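Local structure of allantoicase (Saccharomyces cerevisiae, 1O59) at residues Y93-K99 / E135-E141; I271-D277 / V347-W353; E292-K296 / R333-V337. The protein catalyses the hydrolysis of allantoate to (S)-ureidoglycolate and urea, a step that lets yeast use purines as a secondary nitrogen source. All coordinates share one frame; numbering follows the deposited sequence. Where two conformers were deposited one is given.

Contact 1. Residues Y93-K99 / E135-E141; sequences YDWVIIK and EEGNIVE
E141 OE2 is gripped twice: Y93 OH donates to it at 2.6 Å, and K178 of strand 176-182 forms a salt bridge with the same oxygen. The hydroxyl reaches OE2 from above the carboxylate plane, 39° out of it, while OE2 itself lies at the edge of the Y93 ring. E141 CG sits over the five-membered ring of W95, 3.4 Å from its centroid, in a CH-pi contact. E141 CB lies beside it, 3.7 Å from W95 CZ2. In W95, CG stands between the backbone N and the carbonyl carbon, and this torsion (chi1 53°) turns the face of the indole to the E141 chain. With an alanine in place of this tryptophan, the methylenes of E141 are likely to lose the indole face they rest on, and the carboxylate would be freer to swing off Y93. Two residues on, I97 CD1 presses on the backbone, 3.5 Å from E141 N. At the far end K99 NZ reaches E135 OE1 at 3.2 Å, a salt bridge weak as a hydrogen bond. Segment 135-141, in the loop between strands 124-130 and 147-154, lies against strand 94-99, which runs between strands 45-49 and 176-182.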
loop_
_atom_site.group_PDB
_atom_site.type_symbol
_atom_site.label_atom_id
_atom_site.label_comp_id
_atom_site.label_asym_id
_atom_site.label_seq_id
_atom_site.Cartn_x
_atom_site.Cartn_y
_atom_site.Cartn_z
ATOM N N TYR A 93 9.329 -23.360 -12.936
ATOM C CA TYR A 93 8.483 -22.471 -12.140
ATOM C C TYR A 93 7.316 -21.898 -12.937
ATOM O O TYR A 93 7.383 -21.743 -14.151
ATOM C CB TYR A 93 9.306 -21.319 -11.515
ATOM C CG TYR A 93 10.042 -20.484 -12.531
ATOM C CD1 TYR A 93 9.403 -19.459 -13.195
ATOM C CD2 TYR A 93 11.351 -20.760 -12.869
ATOM C CE1 TYR A 93 10.060 -18.712 -14.163
ATOM C CE2 TYR A 93 12.018 -20.025 -13.830
ATOM C CZ TYR A 93 11.365 -18.999 -14.469
ATOM O OH TYR A 93 12.006 -18.259 -15.420
ATOM N N ASP A 94 6.231 -21.633 -12.218
ATOM C CA ASP A 94 5.173 -20.750 -12.687
ATOM C C ASP A 94 5.536 -19.323 -12.297
ATOM O O ASP A 94 6.318 -19.108 -11.361
ATOM C CB ASP A 94 3.819 -21.118 -12.057
ATOM C CG ASP A 94 3.085 -22.185 -12.834
ATOM O OD1 ASP A 94 2.941 -22.011 -14.081
ATOM O OD2 ASP A 94 2.627 -23.222 -12.266
ATOM N N TRP A 95 4.956 -18.360 -13.016
ATOM C CA TRP A 95 5.270 -16.964 -12.807
ATOM C C TRP A 95 4.121 -15.997 -13.128
ATOM O O TRP A 95 3.183 -16.314 -13.866
ATOM C CB TRP A 95 6.483 -16.563 -13.630
ATOM C CG TRP A 95 6.330 -16.906 -15.041
ATOM C CD1 TRP A 95 6.769 -18.026 -15.640
ATOM C CD2 TRP A 95 5.695 -16.122 -16.061
ATOM N NE1 TRP A 95 6.425 -18.010 -16.969
ATOM C CE2 TRP A 95 5.765 -16.845 -17.247
ATOM C CE3 TRP A 95 5.063 -14.879 -16.084
ATOM C CZ2 TRP A 95 5.236 -16.373 -18.438
ATOM C CZ3 TRP A 95 4.540 -14.420 -17.265
ATOM C CH2 TRP A 95 4.631 -15.159 -18.422
ATOM N N VAL A 96 4.227 -14.811 -12.551
ATOM C CA VAL A 96 3.309 -13.714 -12.838
ATOM C C VAL A 96 4.114 -12.429 -12.871
ATOM O O VAL A 96 4.997 -12.199 -12.021
ATOM C CB VAL A 96 2.135 -13.641 -11.798
ATOM C CG1 VAL A 96 2.638 -13.740 -10.388
ATOM C CG2 VAL A 96 1.344 -12.379 -11.959
ATOM N N ILE A 97 3.810 -11.617 -13.872
ATOM C CA ILE A 97 4.410 -10.328 -14.013
ATOM C C ILE A 97 3.407 -9.234 -13.606
ATOM O O ILE A 97 2.234 -9.247 -14.010
ATOM C CB ILE A 97 4.906 -10.130 -15.454
ATOM C CG1 ILE A 97 6.067 -11.081 -15.758
ATOM C CG2 ILE A 97 5.393 -8.710 -15.640
ATOM C CD1 ILE A 97 6.341 -11.279 -17.239
ATOM N N ILE A 98 3.887 -8.273 -12.814
ATOM C CA ILE A 98 3.022 -7.215 -12.271
ATOM C C ILE A 98 3.671 -5.857 -12.405
ATOM O O ILE A 98 4.813 -5.653 -11.963
ATOM C CB ILE A 98 2.692 -7.452 -10.791
ATOM C CG1 ILE A 98 2.098 -8.848 -10.564
ATOM C CG2 ILE A 98 1.656 -6.444 -10.322
ATOM C CD1 ILE A 98 2.287 -9.361 -9.162
ATOM N N LYS A 99 2.931 -4.938 -13.014
ATOM C CA LYS A 99 3.351 -3.584 -13.127
ATOM C C LYS A 99 2.913 -2.852 -11.868
ATOM O O LYS A 99 1.775 -3.005 -11.420
ATOM C CB LYS A 99 2.734 -2.954 -14.353
ATOM C CG LYS A 99 3.334 -1.621 -14.665
ATOM C CD LYS A 99 2.934 -1.090 -16.010
ATOM C CE LYS A 99 3.538 0.341 -16.165
ATOM N NZ LYS A 99 2.953 1.120 -17.314
ATOM N N GLU A 135 6.046 2.745 -21.720
ATOM C CA GLU A 135 4.959 1.744 -21.836
ATOM C C GLU A 135 4.885 1.375 -23.354
ATOM O O GLU A 135 3.993 1.797 -24.127
ATOM C CB GLU A 135 3.622 2.200 -21.185
ATOM C CG GLU A 135 2.429 1.206 -21.266
ATOM C CD GLU A 135 2.661 -0.228 -20.693
ATOM O OE1 GLU A 135 3.662 -0.497 -19.972
ATOM O OE2 GLU A 135 1.805 -1.122 -20.956
ATOM N N GLU A 136 5.901 0.592 -23.724
ATOM C CA GLU A 136 6.281 0.250 -25.087
ATOM C C GLU A 136 5.637 -1.071 -25.517
ATOM O O GLU A 136 5.569 -1.397 -26.693
ATOM C CB GLU A 136 7.808 0.073 -25.108
ATOM C CG GLU A 136 8.269 -1.254 -24.459
ATOM C CD GLU A 136 9.529 -1.160 -23.603
ATOM O OE1 GLU A 136 10.121 -0.033 -23.465
ATOM O OE2 GLU A 136 9.904 -2.248 -23.059
ATOM N N GLY A 137 5.202 -1.839 -24.530
ATOM C CA GLY A 137 4.485 -3.072 -24.769
ATOM C C GLY A 137 4.338 -3.871 -23.494
ATOM O O GLY A 137 4.838 -3.488 -22.446
ATOM N N ASN A 138 3.665 -4.997 -23.584
ATOM C CA ASN A 138 3.572 -5.862 -22.426
ATOM C C ASN A 138 4.854 -6.678 -22.197
ATOM O O ASN A 138 5.238 -7.512 -23.017
ATOM C CB ASN A 138 2.304 -6.721 -22.494
ATOM C CG ASN A 138 1.037 -5.851 -22.490
ATOM O OD1 ASN A 138 0.423 -5.642 -21.437
ATOM N ND2 ASN A 138 0.704 -5.264 -23.658
ATOM N N ILE A 139 5.505 -6.393 -21.065
ATOM C CA ILE A 139 6.745 -7.065 -20.651
ATOM C C ILE A 139 6.594 -8.585 -20.651
ATOM O O ILE A 139 5.543 -9.121 -20.232
ATOM C CB ILE A 139 7.217 -6.573 -19.224
ATOM C CG1 ILE A 139 7.649 -5.092 -19.232
ATOM C CG2 ILE A 139 8.348 -7.431 -18.685
ATOM C CD1 ILE A 139 8.814 -4.787 -20.098
ATOM N N VAL A 140 7.656 -9.253 -21.120
ATOM C CA VAL A 140 7.707 -10.709 -21.177
ATOM C C VAL A 140 8.617 -11.305 -20.091
ATOM O O VAL A 140 9.509 -10.651 -19.548
ATOM C CB VAL A 140 8.137 -11.228 -22.571
ATOM C CG1 VAL A 140 7.208 -10.690 -23.635
ATOM C CG2 VAL A 140 9.602 -10.869 -22.902
ATOM N N GLU A 141 8.365 -12.578 -19.809
ATOM C CA GLU A 141 9.071 -13.316 -18.767
ATOM C C GLU A 141 10.602 -13.376 -18.966
ATOM O O GLU A 141 11.340 -13.291 -17.993
ATOM C CB GLU A 141 8.484 -14.722 -18.685
ATOM C CG GLU A 141 8.878 -15.513 -17.464
ATOM C CD GLU A 141 10.262 -16.118 -17.544
ATOM O OE1 GLU A 141 10.739 -16.516 -18.666
ATOM O OE2 GLU A 141 10.862 -16.176 -16.441
#

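Contact 2. Residues I271-D277 / V347-W353; sequences IEKIIVD and VKRIRVW
K273 and W353 face each other as a hydrogen-bonded pair near one end of the antiparallel pairing of strands 270-277 and 346-354, in a sheet of the second allantoicase repeat. A classic beta bulge sits at each end: E272 and K273 both face W353, and K348 and R349 both face D277. W353 O accepts from E272 N at 2.7 Å and from K273 N at 3.2 Å. Between the bulges, I275 and R351 exchange two backbone bonds.

The W353 side chain can be followed outward. W353 CB packs on K273 CB at 4.0 Å. CG stands anti to the carbonyl carbon (chi1 -73°), and in the conformer described the indole runs alongside the K273 chain, pointing the same way. There K273 NZ lies over one face of the W353 five-membered ring, offset toward the rim, a cation-pi contact that is doubtful because the lysine has a second conformer. CD1 and NE1 meet I275 CD1, which approaches obliquely. Farther along this side, R349 CG lies over a face of the R351 guanidinium.

I274, V276, I350 and V352 form the other, apolar side, where I274 CG2 meets I350 CD1 and I274 CG1 meets V352 CG1. D277 has its salt bridge with R238, and R351 NH1 bonds to L235 O. One water links the two strands: it donates to D277 OD2 at 3.1 Å and accepts a weak bond from R351 NH2.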
loop_
_atom_site.group_PDB
_atom_site.type_symbol
_atom_site.label_atom_id
_atom_site.label_comp_id
_atom_site.label_asym_id
_atom_site.label_seq_id
_atom_site.Cartn_x
_atom_site.Cartn_y
_atom_site.Cartn_z
ATOM N N ILE A 271 2.176 25.551 1.157
ATOM C CA ILE A 271 0.920 24.777 1.061
ATOM C C ILE A 271 -0.210 25.626 0.521
ATOM O O ILE A 271 -0.612 26.605 1.127
ATOM C CB ILE A 271 0.513 24.165 2.403
ATOM C CG1 ILE A 271 1.513 23.081 2.798
ATOM C CG2 ILE A 271 -0.876 23.543 2.292
ATOM C CD1 ILE A 271 1.363 22.618 4.211
ATOM N N GLU A 272 -0.723 25.208 -0.622
ATOM C CA GLU A 272 -1.768 25.927 -1.330
ATOM C C GLU A 272 -3.167 25.636 -0.773
ATOM O O GLU A 272 -3.988 26.521 -0.594
ATOM C CB GLU A 272 -1.731 25.496 -2.795
ATOM C CG GLU A 272 -1.863 26.644 -3.774
ATOM C CD GLU A 272 -3.258 26.795 -4.326
ATOM O OE1 GLU A 272 -3.787 25.778 -4.891
ATOM O OE2 GLU A 272 -3.783 27.949 -4.202
ATOM N N LYS A 273 -3.411 24.362 -0.495
ATOM C CA LYS A 273 -4.748 23.822 -0.475
ATOM C C LYS A 273 -4.704 22.466 0.205
ATOM O O LYS A 273 -3.888 21.611 -0.149
ATOM C CB LYS A 273 -5.209 23.639 -1.922
ATOM C CG LYS A 273 -6.670 23.852 -2.164
ATOM C CD LYS A 273 -7.138 23.045 -3.407
ATOM C CE LYS A 273 -6.615 23.540 -4.776
ATOM N NZ LYS A 273 -6.265 22.386 -5.696
ATOM N N ILE A 274 -5.569 22.279 1.193
ATOM C CA ILE A 274 -5.787 20.963 1.778
ATOM C C ILE A 274 -7.229 20.502 1.518
ATOM O O ILE A 274 -8.176 21.257 1.640
ATOM C CB ILE A 274 -5.420 20.947 3.259
ATOM C CG1 ILE A 274 -3.919 21.252 3.403
ATOM C CG2 ILE A 274 -5.758 19.594 3.857
ATOM C CD1 ILE A 274 -3.350 21.184 4.833
ATOM N N ILE A 275 -7.352 19.247 1.111
ATOM C CA ILE A 275 -8.644 18.639 0.800
ATOM C C ILE A 275 -8.882 17.410 1.681
ATOM O O ILE A 275 -8.079 16.496 1.709
ATOM C CB ILE A 275 -8.724 18.238 -0.691
ATOM C CG1 ILE A 275 -8.348 19.419 -1.594
ATOM C CG2 ILE A 275 -10.128 17.728 -1.008
ATOM C CD1 ILE A 275 -8.384 19.056 -3.080
ATOM N N VAL A 276 -9.995 17.417 2.397
ATOM C CA VAL A 276 -10.425 16.275 3.185
ATOM C C VAL A 276 -11.737 15.763 2.580
ATOM O O VAL A 276 -12.743 16.487 2.504
ATOM C CB VAL A 276 -10.572 16.671 4.647
ATOM C CG1 VAL A 276 -11.015 15.517 5.488
ATOM C CG2 VAL A 276 -9.271 17.168 5.162
ATOM N N ASP A 277 -11.686 14.510 2.133
ATOM C CA ASP A 277 -12.750 13.893 1.361
ATOM C C ASP A 277 -13.430 12.779 2.133
ATOM O O ASP A 277 -12.795 11.782 2.498
ATOM C CB ASP A 277 -12.143 13.325 0.087
ATOM C CG ASP A 277 -13.171 12.906 -0.930
ATOM O OD1 ASP A 277 -14.420 12.976 -0.704
ATOM O OD2 ASP A 277 -12.776 12.533 -2.042
ATOM N N VAL A 347 -12.941 8.957 6.726
ATOM C CA VAL A 347 -12.474 9.865 5.704
ATOM C C VAL A 347 -11.908 9.025 4.541
ATOM O O VAL A 347 -11.123 8.118 4.771
ATOM C CB VAL A 347 -11.357 10.765 6.287
ATOM C CG1 VAL A 347 -10.722 11.622 5.186
ATOM C CG2 VAL A 347 -11.913 11.651 7.392
ATOM N N LYS A 348 -12.296 9.333 3.310
ATOM C CA LYS A 348 -11.728 8.635 2.140
ATOM C C LYS A 348 -10.282 9.069 1.793
ATOM O O LYS A 348 -9.427 8.239 1.564
ATOM C CB LYS A 348 -12.631 8.823 0.919
ATOM C CG LYS A 348 -12.412 7.836 -0.224
ATOM C CD LYS A 348 -12.670 6.382 0.211
ATOM C CE LYS A 348 -14.107 6.012 0.112
ATOM N NZ LYS A 348 -14.437 5.747 -1.335
ATOM N N ARG A 349 -10.041 10.373 1.709
ATOM C CA ARG A 349 -8.755 10.870 1.266
ATOM C C ARG A 349 -8.376 12.147 1.950
ATOM O O ARG A 349 -9.242 12.902 2.442
ATOM C CB ARG A 349 -8.766 11.137 -0.231
ATOM C CG ARG A 349 -9.104 9.929 -1.107
ATOM C CD ARG A 349 -8.016 8.882 -1.232
ATOM N NE ARG A 349 -8.451 7.866 -2.176
ATOM C CZ ARG A 349 -9.007 6.722 -1.866
ATOM N NH1 ARG A 349 -9.211 6.366 -0.622
ATOM N NH2 ARG A 349 -9.413 5.930 -2.825
ATOM N N ILE A 350 -7.059 12.367 1.997
ATOM C CA ILE A 350 -6.504 13.698 2.250
ATOM C C ILE A 350 -5.456 14.092 1.194
ATOM O O ILE A 350 -4.616 13.292 0.748
ATOM C CB ILE A 350 -5.977 13.861 3.712
ATOM C CG1 ILE A 350 -5.587 15.337 3.951
ATOM C CG2 ILE A 350 -4.787 12.936 4.016
ATOM C CD1 ILE A 350 -5.304 15.660 5.395
ATOM N N ARG A 351 -5.578 15.336 0.757
ATOM C CA ARG A 351 -4.758 15.867 -0.310
ATOM C C ARG A 351 -4.154 17.097 0.253
ATOM O O ARG A 351 -4.862 17.878 0.866
ATOM C CB ARG A 351 -5.574 16.251 -1.558
ATOM C CG ARG A 351 -6.600 15.251 -1.985
ATOM C CD ARG A 351 -6.027 13.895 -2.230
ATOM N NE ARG A 351 -6.902 13.065 -3.016
ATOM C CZ ARG A 351 -6.655 11.807 -3.342
ATOM N NH1 ARG A 351 -5.537 11.212 -2.929
ATOM N NH2 ARG A 351 -7.539 11.145 -4.092
ATOM N N VAL A 352 -2.859 17.259 0.042
ATOM C CA VAL A 352 -2.121 18.423 0.493
ATOM C C VAL A 352 -1.383 18.976 -0.708
ATOM O O VAL A 352 -0.266 18.545 -1.037
ATOM C CB VAL A 352 -1.132 18.058 1.617
ATOM C CG1 VAL A 352 -0.423 19.276 2.117
ATOM C CG2 VAL A 352 -1.877 17.358 2.768
ATOM N N TRP A 353 -2.027 19.924 -1.373
ATOM C CA TRP A 353 -1.445 20.552 -2.547
ATOM C C TRP A 353 -0.510 21.721 -2.205
ATOM O O TRP A 353 -0.862 22.625 -1.465
ATOM C CB TRP A 353 -2.536 21.028 -3.473
ATOM C CG TRP A 353 -3.241 19.924 -4.191
ATOM C CD1 TRP A 353 -4.390 19.321 -3.825
ATOM C CD2 TRP A 353 -2.859 19.338 -5.443
ATOM N NE1 TRP A 353 -4.746 18.372 -4.753
ATOM C CE2 TRP A 353 -3.828 18.380 -5.769
ATOM C CE3 TRP A 353 -1.797 19.530 -6.317
ATOM C CZ2 TRP A 353 -3.755 17.609 -6.915
ATOM C CZ3 TRP A 353 -1.723 18.760 -7.455
ATOM C CH2 TRP A 353 -2.701 17.820 -7.747
HETATM O O HOH W 1 -10.282 13.237 -3.765
#

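Contact 3. Residues E292-K296 / R333-V337; sequences EGCLK and RVSHV
C294 O takes two backbone bonds from the facing segment, one from S335 N at 2.9 Å and one from H336 N at 3.1 Å. Two residues thus face one, a classic beta bulge at the start of strand 336-342. H336 N comes nearly in line with the C=O, while S335 N is tilted 28° from the carbonyl plane. C294 N returns a bond to H336 O at 2.9 Å and completes the hydrogen-bonded pair. Next to it G293 faces V337 as a non-hydrogen-bonded pair. The lack of a side chain at G293 suits this place, since a CB there would come very near V334 CG1.

The S335 hydroxyl carries the contact beyond the bulge. Its OG stands between the backbone N and the carbonyl carbon (chi1 55°), where it accepts from K296 N at 2.9 Å. S335 OG also lies 2.7 Å from H336 ND1, in the plane of the imidazole, and the two are hydrogen bonded. This bond probably helps fix the rotation of the ring. The K296 and H336 side chains cross at about a right angle, with the lysine laid over a ring face. K296 CE stands over the centre of the H336 ring, 4.0 Å from the centroid, in a CH-pi contact. K296 CB touches H336 CE1 at 3.7 Å.

In the outer shell, H336 NE2 has a weak bond to Q263, and S268 OG bonds to V334 N. The bulge lies where strands 288-294 and 336-342 pair. W309 of strand 309-317 touches C294, K296 and H336, and strand 258-263 runs along the other edge of 336-342.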
loop_
_atom_site.group_PDB
_atom_site.type_symbol
_atom_site.label_atom_id
_atom_site.label_comp_id
_atom_site.label_asym_id
_atom_site.label_seq_id
_atom_site.Cartn_x
_atom_site.Cartn_y
_atom_site.Cartn_z
ATOM N N GLU A 292 -2.948 19.395 11.316
ATOM C CA GLU A 292 -1.712 20.037 11.749
ATOM C C GLU A 292 -0.588 19.574 10.882
ATOM O O GLU A 292 -0.666 18.498 10.281
ATOM C CB GLU A 292 -1.366 19.658 13.174
ATOM C CG GLU A 292 -2.428 20.083 14.175
ATOM C CD GLU A 292 -2.949 18.896 14.947
ATOM O OE1 GLU A 292 -2.421 18.748 16.094
ATOM O OE2 GLU A 292 -3.824 18.118 14.371
ATOM N N GLY A 293 0.449 20.403 10.836
ATOM C CA GLY A 293 1.705 20.075 10.217
ATOM C C GLY A 293 2.838 20.136 11.218
ATOM O O GLY A 293 2.737 20.765 12.267
ATOM N N CYS A 294 3.931 19.466 10.910
ATOM C CA CYS A 294 5.104 19.633 11.721
ATOM C C CYS A 294 6.376 19.332 10.956
ATOM O O CYS A 294 6.343 18.635 9.957
ATOM C CB CYS A 294 4.987 18.768 12.966
ATOM S SG CYS A 294 6.123 17.400 13.032
ATOM N N LEU A 295 7.491 19.865 11.436
ATOM C CA LEU A 295 8.791 19.628 10.820
ATOM C C LEU A 295 9.662 18.709 11.701
ATOM O O LEU A 295 10.062 19.111 12.812
ATOM C CB LEU A 295 9.479 20.969 10.589
ATOM C CG LEU A 295 10.880 20.959 9.969
ATOM C CD1 LEU A 295 10.937 20.164 8.657
ATOM C CD2 LEU A 295 11.317 22.387 9.758
ATOM N N LYS A 296 9.942 17.488 11.210
ATOM C CA LYS A 296 10.743 16.468 11.951
ATOM C C LYS A 296 12.191 16.483 11.489
ATOM O O LYS A 296 12.488 16.936 10.387
ATOM C CB LYS A 296 10.157 15.034 11.781
ATOM C CG LYS A 296 9.519 14.318 13.070
ATOM C CD LYS A 296 7.930 14.328 13.179
ATOM C CE LYS A 296 7.274 12.894 13.368
ATOM N NZ LYS A 296 5.917 12.813 14.043
ATOM N N ARG A 333 7.258 25.240 6.083
ATOM C CA ARG A 333 8.086 24.060 5.926
ATOM C C ARG A 333 7.664 22.969 6.886
ATOM O O ARG A 333 7.968 23.021 8.068
ATOM C CB ARG A 333 9.552 24.400 6.117
ATOM C CG ARG A 333 10.179 25.130 4.921
ATOM C CD ARG A 333 10.053 26.658 4.963
ATOM N NE ARG A 333 10.273 27.281 3.653
ATOM C CZ ARG A 333 11.460 27.415 3.053
ATOM N NH1 ARG A 333 12.566 26.950 3.629
ATOM N NH2 ARG A 333 11.547 28.012 1.858
ATOM N N VAL A 334 6.951 21.976 6.358
ATOM C CA VAL A 334 6.505 20.848 7.161
ATOM C C VAL A 334 6.810 19.557 6.427
ATOM O O VAL A 334 6.805 19.514 5.213
ATOM C CB VAL A 334 4.995 20.933 7.530
ATOM C CG1 VAL A 334 4.711 22.192 8.368
ATOM C CG2 VAL A 334 4.122 20.912 6.321
ATOM N N SER A 335 7.077 18.517 7.202
ATOM C CA SER A 335 7.473 17.211 6.710
ATOM C C SER A 335 6.365 16.187 6.877
ATOM O O SER A 335 6.338 15.179 6.174
ATOM C CB SER A 335 8.690 16.734 7.507
ATOM O OG SER A 335 8.396 16.745 8.894
ATOM N N HIS A 336 5.509 16.436 7.865
ATOM C CA HIS A 336 4.411 15.555 8.241
ATOM C C HIS A 336 3.163 16.376 8.438
ATOM O O HIS A 336 3.249 17.568 8.760
ATOM C CB HIS A 336 4.740 14.861 9.555
ATOM C CG HIS A 336 5.916 13.948 9.464
ATOM N ND1 HIS A 336 7.197 14.413 9.361
ATOM C CD2 HIS A 336 5.995 12.597 9.400
ATOM C CE1 HIS A 336 8.026 13.387 9.268
ATOM N NE2 HIS A 336 7.320 12.273 9.285
ATOM N N VAL A 337 2.010 15.747 8.215
ATOM C CA VAL A 337 0.726 16.313 8.602
ATOM C C VAL A 337 -0.028 15.334 9.507
ATOM O O VAL A 337 0.158 14.132 9.443
ATOM C CB VAL A 337 -0.148 16.726 7.377
ATOM C CG1 VAL A 337 0.570 17.762 6.533
ATOM C CG2 VAL A 337 -0.553 15.525 6.515
#

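Overall arrangement
Contact 1 belongs to the first allantoicase repeat, contacts 2 and 3 to the second. Contact 1 is remote from both: its centre is 35 Å from that of contact 2 and 39 Å from that of contact 3, with nearest atoms about 17 Å and about 26 Å away, and it lies across the chain's centre from contact 3. Contacts 2 and 3 are 14 Å apart between centres. They touch where I271 CD1, on strand 270-277, packs on V334 CG2, in the loop just before strand 336-342, at 3.9 Å. The two strands belong to different sheets. In sequence, contact 3 falls between the segments of contact 2. The sheets of contacts 1 and 3 share one strand order.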